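Local coordinates for protein putative methylase (Clostridium difficile, PDB 3LDU) that probably methylates guanine bases of ribosomal RNA with a Rossmann-like methyltransferase domain, which holds a bound GTP in this crystal, at residues D300-I305 with L335-Y340; A331-K336 with Y351-K356. One frame throughout, in Å; residues are numbered along the deposited sequence.

Contact 1: D300-I305 with L335-Y340; sequences DEFGFI and LKNWSY
The indole of Trp338 lies flat against the backbone at Gly303, whose CA sits 3.5 Å from the centroid of the six-membered ring, a CH-pi contact nearly along the ring normal. On the opposite face, toward the rim, rests Leu335 CD1 from its own segment. At the edge, NE1 donates to Asp300 O over 2.9 Å in a straight bond (179°); the oxygen lies in the indole plane, although the nitrogen stands well out of the carbonyl plane. One face and one N-H thus fix the rotation of the indole. A water grips the same Asp300 O and accepts from Lys336 N. With no side chain at Gly303, its CA and carbonyl carbon come directly onto the ring face. The Phe302 ring and the Asn337 amide lie side by side with planes 5° apart, and Phe302 CE1 is 3.5 Å from Asn337 CB. A second water, over one face of the Phe304 ring, donates to Gly303 O and also bonds to Ser339 OG, which has a further partner in Gly377 N. Parallel pairing begins with Ser339 N to Gly303 O (3.0 Å) and Ile305 N to Ser339 O (2.9 Å). On the side of Trp338, Ile305 CD1 reaches Leu335 CD1 at 3.6 Å, while its CB meets Tyr340 CB. The two backbone bonds join neighbouring strands 304-307 and 339-344 of the methyltransferase sheet, the two strands of a beta-alpha-beta crossover through helix 315-333. Strand 199-201 flanks 304-307 on its other side, and the antiparallel strand 368-375 follows 339-344.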
loop_
_atom_site.group_PDB
_atom_site.type_symbol
_atom_site.label_atom_id
_atom_site.label_comp_id
_atom_site.label_asym_id
_atom_site.label_seq_id
_atom_site.Cartn_x
_atom_site.Cartn_y
_atom_site.Cartn_z
ATOM N N ASP A 300 -8.583 31.363 -3.789
ATOM C CA ASP A 300 -9.624 30.355 -3.661
ATOM C C ASP A 300 -9.834 30.053 -2.181
ATOM O O ASP A 300 -8.907 30.161 -1.378
ATOM C CB ASP A 300 -9.224 29.065 -4.391
ATOM C CG ASP A 300 -9.137 29.241 -5.905
ATOM O OD1 ASP A 300 -9.712 30.220 -6.432
ATOM O OD2 ASP A 300 -8.498 28.390 -6.568
ATOM N N GLU A 301 -11.053 29.688 -1.809
ATOM C CA GLU A 301 -11.286 29.212 -0.450
ATOM C C GLU A 301 -11.688 27.741 -0.446
ATOM O O GLU A 301 -12.002 27.174 -1.490
ATOM C CB GLU A 301 -12.303 30.080 0.301
ATOM C CG GLU A 301 -13.594 30.366 -0.439
ATOM C CD GLU A 301 -14.520 31.295 0.344
ATOM O OE1 GLU A 301 -14.307 31.474 1.565
ATOM O OE2 GLU A 301 -15.464 31.843 -0.263
ATOM N N PHE A 302 -11.658 27.125 0.728
ATOM C CA PHE A 302 -12.065 25.729 0.876
ATOM C C PHE A 302 -11.184 24.781 0.067
ATOM O O PHE A 302 -11.649 23.760 -0.424
ATOM C CB PHE A 302 -13.538 25.548 0.494
ATOM C CG PHE A 302 -14.465 26.502 1.203
ATOM C CD1 PHE A 302 -14.591 26.471 2.579
ATOM C CD2 PHE A 302 -15.201 27.434 0.491
ATOM C CE1 PHE A 302 -15.436 27.355 3.237
ATOM C CE2 PHE A 302 -16.046 28.320 1.142
ATOM C CZ PHE A 302 -16.163 28.276 2.516
ATOM N N GLY A 303 -9.907 25.116 -0.062
ATOM C CA GLY A 303 -8.966 24.203 -0.689
ATOM C C GLY A 303 -8.385 23.198 0.298
ATOM O O GLY A 303 -8.634 23.257 1.508
ATOM N N PHE A 304 -7.598 22.269 -0.227
ATOM C CA PHE A 304 -6.942 21.255 0.587
ATOM C C PHE A 304 -5.443 21.288 0.352
ATOM O O PHE A 304 -5.002 21.477 -0.775
ATOM C CB PHE A 304 -7.445 19.861 0.200
ATOM C CG PHE A 304 -8.856 19.592 0.603
ATOM C CD1 PHE A 304 -9.137 18.971 1.802
ATOM C CD2 PHE A 304 -9.906 19.952 -0.228
ATOM C CE1 PHE A 304 -10.436 18.722 2.171
ATOM C CE2 PHE A 304 -11.207 19.707 0.139
ATOM C CZ PHE A 304 -11.474 19.092 1.340
ATOM N N ILE A 305 -4.670 21.084 1.416
ATOM C CA ILE A 305 -3.237 20.826 1.299
ATOM C C ILE A 305 -2.955 19.464 1.928
ATOM O O ILE A 305 -3.411 19.188 3.047
ATOM C CB ILE A 305 -2.396 21.898 2.004
ATOM C CG1 ILE A 305 -2.372 23.176 1.162
ATOM C CG2 ILE A 305 -0.968 21.390 2.225
ATOM C CD1 ILE A 305 -2.062 24.461 1.971
ATOM N N LEU A 335 -4.723 31.329 4.579
ATOM C CA LEU A 335 -5.633 30.839 3.554
ATOM C C LEU A 335 -7.069 30.989 4.036
ATOM O O LEU A 335 -7.336 30.992 5.241
ATOM C CB LEU A 335 -5.324 29.363 3.233
ATOM C CG LEU A 335 -3.910 29.165 2.683
ATOM C CD1 LEU A 335 -3.497 27.674 2.598
ATOM C CD2 LEU A 335 -3.790 29.842 1.323
ATOM N N LYS A 336 -8.000 31.115 3.098
ATOM C CA LYS A 336 -9.391 31.318 3.467
ATOM C C LYS A 336 -10.119 29.995 3.609
ATOM O O LYS A 336 -10.528 29.409 2.618
ATOM C CB LYS A 336 -10.102 32.195 2.431
ATOM C CG LYS A 336 -11.550 32.504 2.780
ATOM C CD LYS A 336 -11.661 33.071 4.189
ATOM C CE LYS A 336 -13.097 33.429 4.540
ATOM N NZ LYS A 336 -13.223 33.845 5.963
ATOM N N ASN A 337 -10.282 29.536 4.847
ATOM C CA ASN A 337 -11.058 28.336 5.123
ATOM C C ASN A 337 -10.498 27.099 4.421
ATOM O O ASN A 337 -11.258 26.283 3.904
ATOM C CB ASN A 337 -12.511 28.539 4.694
ATOM C CG ASN A 337 -13.272 29.444 5.632
ATOM O OD1 ASN A 337 -13.172 29.314 6.847
ATOM N ND2 ASN A 337 -14.041 30.370 5.071
ATOM N N TRP A 338 -9.177 26.968 4.377
ATOM C CA TRP A 338 -8.583 25.750 3.821
ATOM C C TRP A 338 -8.442 24.668 4.896
ATOM O O TRP A 338 -8.525 24.950 6.092
ATOM C CB TRP A 338 -7.206 26.041 3.202
ATOM C CG TRP A 338 -7.250 26.654 1.820
ATOM C CD1 TRP A 338 -7.954 27.762 1.437
ATOM C CD2 TRP A 338 -6.535 26.208 0.656
ATOM N NE1 TRP A 338 -7.734 28.024 0.100
ATOM C CE2 TRP A 338 -6.871 27.085 -0.404
ATOM C CE3 TRP A 338 -5.661 25.141 0.393
ATOM C CZ2 TRP A 338 -6.356 26.934 -1.694
ATOM C CZ3 TRP A 338 -5.143 25.001 -0.888
ATOM C CH2 TRP A 338 -5.498 25.892 -1.918
ATOM N N SER A 339 -8.222 23.436 4.444
ATOM C CA SER A 339 -7.930 22.289 5.302
ATOM C C SER A 339 -6.518 21.845 4.939
ATOM O O SER A 339 -6.183 21.802 3.763
ATOM C CB SER A 339 -8.877 21.124 4.983
ATOM O OG SER A 339 -10.223 21.413 5.330
ATOM N N TYR A 340 -5.688 21.509 5.921
ATOM C CA TYR A 340 -4.337 21.064 5.591
ATOM C C TYR A 340 -3.933 19.853 6.427
ATOM O O TYR A 340 -4.357 19.712 7.576
ATOM C CB TYR A 340 -3.310 22.202 5.694
ATOM C CG TYR A 340 -3.644 23.295 6.700
ATOM C CD1 TYR A 340 -3.192 23.222 8.008
ATOM C CD2 TYR A 340 -4.372 24.416 6.322
ATOM C CE1 TYR A 340 -3.477 24.217 8.931
ATOM C CE2 TYR A 340 -4.672 25.430 7.251
ATOM C CZ TYR A 340 -4.215 25.317 8.553
ATOM O OH TYR A 340 -4.489 26.301 9.496
HETATM O O HOH W 1 -7.548 31.660 0.520
HETATM O O HOH W 2 -11.045 22.659 2.986
#

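Contact 2: A331-K336 with Y351-K356; sequences AFRKLK and YEFGQK
Arg333 reaches from the C-terminal part of helix 315-333 to the last carbonyl of helix 349-353. Its CB points toward the other segment, and CG, beside the backbone N (chi1 -77°), passes 3.4 Å from Gln355 NE2. CD runs on past the same amide nitrogen, the two side chains sliding by each other in opposite directions. A bend at chi3 (-72°) then turns the guanidinium onto Phe353 O. Arg333 NH1 donates to Phe353 O over 2.8 Å and Arg333 NH2 over 3.0 Å, so two nitrogens grip one oxygen end-on, the acceptor lying close to the guanidinium plane. NH1 also stands over one face of the Phe353 ring, toward its rim; with Arg333 CZ 5.4 Å from the centroid of the Phe353 ring, any cation-pi attraction is weak. Gly354 O lies over one face of the guanidinium. Gln355 NE2, near the plane of that group, is another donor and turns to Tyr340 OH for its hydrogen bond. Deeper in, Phe332 CD2 meets the edge of the Phe353 ring at CZ, 4.0 Å away, the two side chains crossing at about a right angle. Gly354, with its positive phi of 88°, ends the helix and sends the chain off toward strand 359-365. The guanidinium-to-carbonyl grip ties together two helices of a Rossmann-like class I methyltransferase domain, whose sheet has the strand order 3-2-1-4-5-7-6.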
loop_
_atom_site.group_PDB
_atom_site.type_symbol
_atom_site.label_atom_id
_atom_site.label_comp_id
_atom_site.label_asym_id
_atom_site.label_seq_id
_atom_site.Cartn_x
_atom_site.Cartn_y
_atom_site.Cartn_z
ATOM N N ALA A 331 1.808 30.750 6.706
ATOM C CA ALA A 331 1.236 30.790 5.357
ATOM C C ALA A 331 -0.120 30.093 5.286
ATOM O O ALA A 331 -1.064 30.601 4.686
ATOM C CB ALA A 331 2.193 30.172 4.333
ATOM N N PHE A 332 -0.209 28.910 5.878
ATOM C CA PHE A 332 -1.431 28.131 5.754
ATOM C C PHE A 332 -2.611 28.781 6.495
ATOM O O PHE A 332 -3.760 28.681 6.057
ATOM C CB PHE A 332 -1.221 26.692 6.255
ATOM C CG PHE A 332 -0.302 25.854 5.387
ATOM C CD1 PHE A 332 0.364 26.390 4.294
ATOM C CD2 PHE A 332 -0.117 24.510 5.686
ATOM C CE1 PHE A 332 1.199 25.587 3.509
ATOM C CE2 PHE A 332 0.717 23.703 4.906
ATOM C CZ PHE A 332 1.373 24.248 3.819
ATOM N N ARG A 333 -2.326 29.430 7.620
ATOM C CA ARG A 333 -3.376 30.065 8.417
ATOM C C ARG A 333 -3.939 31.324 7.744
ATOM O O ARG A 333 -5.009 31.807 8.118
ATOM C CB ARG A 333 -2.881 30.359 9.849
ATOM C CG ARG A 333 -2.843 29.100 10.744
ATOM C CD ARG A 333 -2.574 29.417 12.222
ATOM N NE ARG A 333 -1.192 29.823 12.455
ATOM C CZ ARG A 333 -0.166 28.983 12.539
ATOM N NH1 ARG A 333 -0.357 27.671 12.405
ATOM N NH2 ARG A 333 1.057 29.456 12.744
ATOM N N LYS A 334 -3.220 31.837 6.750
ATOM C CA LYS A 334 -3.663 33.003 5.983
ATOM C C LYS A 334 -4.600 32.627 4.838
ATOM O O LYS A 334 -5.180 33.498 4.185
ATOM C CB LYS A 334 -2.460 33.787 5.443
ATOM C CG LYS A 334 -1.725 34.589 6.510
ATOM C CD LYS A 334 -0.406 35.155 5.997
ATOM C CE LYS A 334 -0.609 36.111 4.834
ATOM N NZ LYS A 334 0.690 36.585 4.272
ATOM N N LEU A 335 -4.723 31.329 4.579
ATOM C CA LEU A 335 -5.633 30.839 3.554
ATOM C C LEU A 335 -7.069 30.989 4.036
ATOM O O LEU A 335 -7.336 30.992 5.241
ATOM C CB LEU A 335 -5.324 29.363 3.233
ATOM C CG LEU A 335 -3.910 29.165 2.683
ATOM C CD1 LEU A 335 -3.497 27.674 2.598
ATOM C CD2 LEU A 335 -3.790 29.842 1.323
ATOM N N LYS A 336 -8.000 31.115 3.098
ATOM C CA LYS A 336 -9.391 31.318 3.467
ATOM C C LYS A 336 -10.119 29.995 3.609
ATOM O O LYS A 336 -10.528 29.409 2.618
ATOM C CB LYS A 336 -10.102 32.195 2.431
ATOM C CG LYS A 336 -11.550 32.504 2.780
ATOM C CD LYS A 336 -11.661 33.071 4.189
ATOM C CE LYS A 336 -13.097 33.429 4.540
ATOM N NZ LYS A 336 -13.223 33.845 5.963
ATOM N N TYR A 351 3.743 22.256 18.005
ATOM C CA TYR A 351 4.323 23.411 18.685
ATOM C C TYR A 351 5.010 24.382 17.717
ATOM O O TYR A 351 4.811 25.601 17.795
ATOM C CB TYR A 351 5.279 22.967 19.793
ATOM C CG TYR A 351 5.903 24.137 20.515
ATOM C CD1 TYR A 351 5.178 24.864 21.450
ATOM C CD2 TYR A 351 7.209 24.527 20.247
ATOM C CE1 TYR A 351 5.747 25.945 22.108
ATOM C CE2 TYR A 351 7.782 25.602 20.896
ATOM C CZ TYR A 351 7.048 26.308 21.826
ATOM O OH TYR A 351 7.613 27.384 22.477
ATOM N N GLU A 352 5.809 23.862 16.791
ATOM C CA GLU A 352 6.529 24.737 15.866
ATOM C C GLU A 352 5.609 25.281 14.768
ATOM O O GLU A 352 5.739 26.438 14.335
ATOM C CB GLU A 352 7.725 24.005 15.258
ATOM C CG GLU A 352 8.670 23.408 16.286
ATOM C CD GLU A 352 9.402 24.463 17.100
ATOM O OE1 GLU A 352 9.357 25.658 16.724
ATOM O OE2 GLU A 352 10.030 24.096 18.119
ATOM N N PHE A 353 4.673 24.442 14.330
ATOM C CA PHE A 353 3.667 24.821 13.341
ATOM C C PHE A 353 2.717 25.908 13.865
ATOM O O PHE A 353 2.190 26.704 13.089
ATOM C CB PHE A 353 2.876 23.583 12.913
ATOM C CG PHE A 353 1.921 23.827 11.789
ATOM C CD1 PHE A 353 2.389 24.035 10.496
ATOM C CD2 PHE A 353 0.552 23.812 12.010
ATOM C CE1 PHE A 353 1.517 24.242 9.446
ATOM C CE2 PHE A 353 -0.332 24.019 10.963
ATOM C CZ PHE A 353 0.155 24.234 9.673
ATOM N N GLY A 354 2.499 25.937 15.179
ATOM C CA GLY A 354 1.703 26.988 15.797
ATOM C C GLY A 354 0.214 26.707 15.864
ATOM O O GLY A 354 -0.592 27.628 15.997
ATOM N N GLN A 355 -0.160 25.432 15.771
ATOM C CA GLN A 355 -1.569 25.063 15.772
ATOM C C GLN A 355 -1.748 23.602 16.174
ATOM O O GLN A 355 -0.978 22.741 15.751
ATOM C CB GLN A 355 -2.166 25.317 14.382
ATOM C CG GLN A 355 -3.679 25.264 14.318
ATOM C CD GLN A 355 -4.197 25.570 12.933
ATOM O OE1 GLN A 355 -5.392 25.436 12.658
ATOM N NE2 GLN A 355 -3.296 25.972 12.040
ATOM N N LYS A 356 -2.747 23.338 17.016
ATOM C CA LYS A 356 -3.050 21.988 17.478
ATOM C C LYS A 356 -3.923 21.315 16.433
ATOM O O LYS A 356 -4.862 21.923 15.924
ATOM C CB LYS A 356 -3.778 22.035 18.830
ATOM C CG LYS A 356 -4.016 20.670 19.453
ATOM C CD LYS A 356 -4.428 20.759 20.916
ATOM C CE LYS A 356 -5.935 20.628 21.097
ATOM N NZ LYS A 356 -6.707 21.729 20.450
#

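How the contacts relate
The centres of the two contacts are 12 Å apart, and both lie within the methyltransferase domain. Along the chain they follow strand 304-307, helix 315-333, strand 339-344 and helix 349-353: contact 1 pairs the strands, contact 2 joins the ends of the helices. Residues 335-336, in the turn from helix 315-333 into strand 339-344, belong to both. Tyr340 bridges them, packing on Phe353 and on Arg333. Phe332 touches Ile305, and the side chains of both lie about 4 Å from that of Pro202, a GTP-binding residue, which is consistent with a second layer behind the nucleotide pocket.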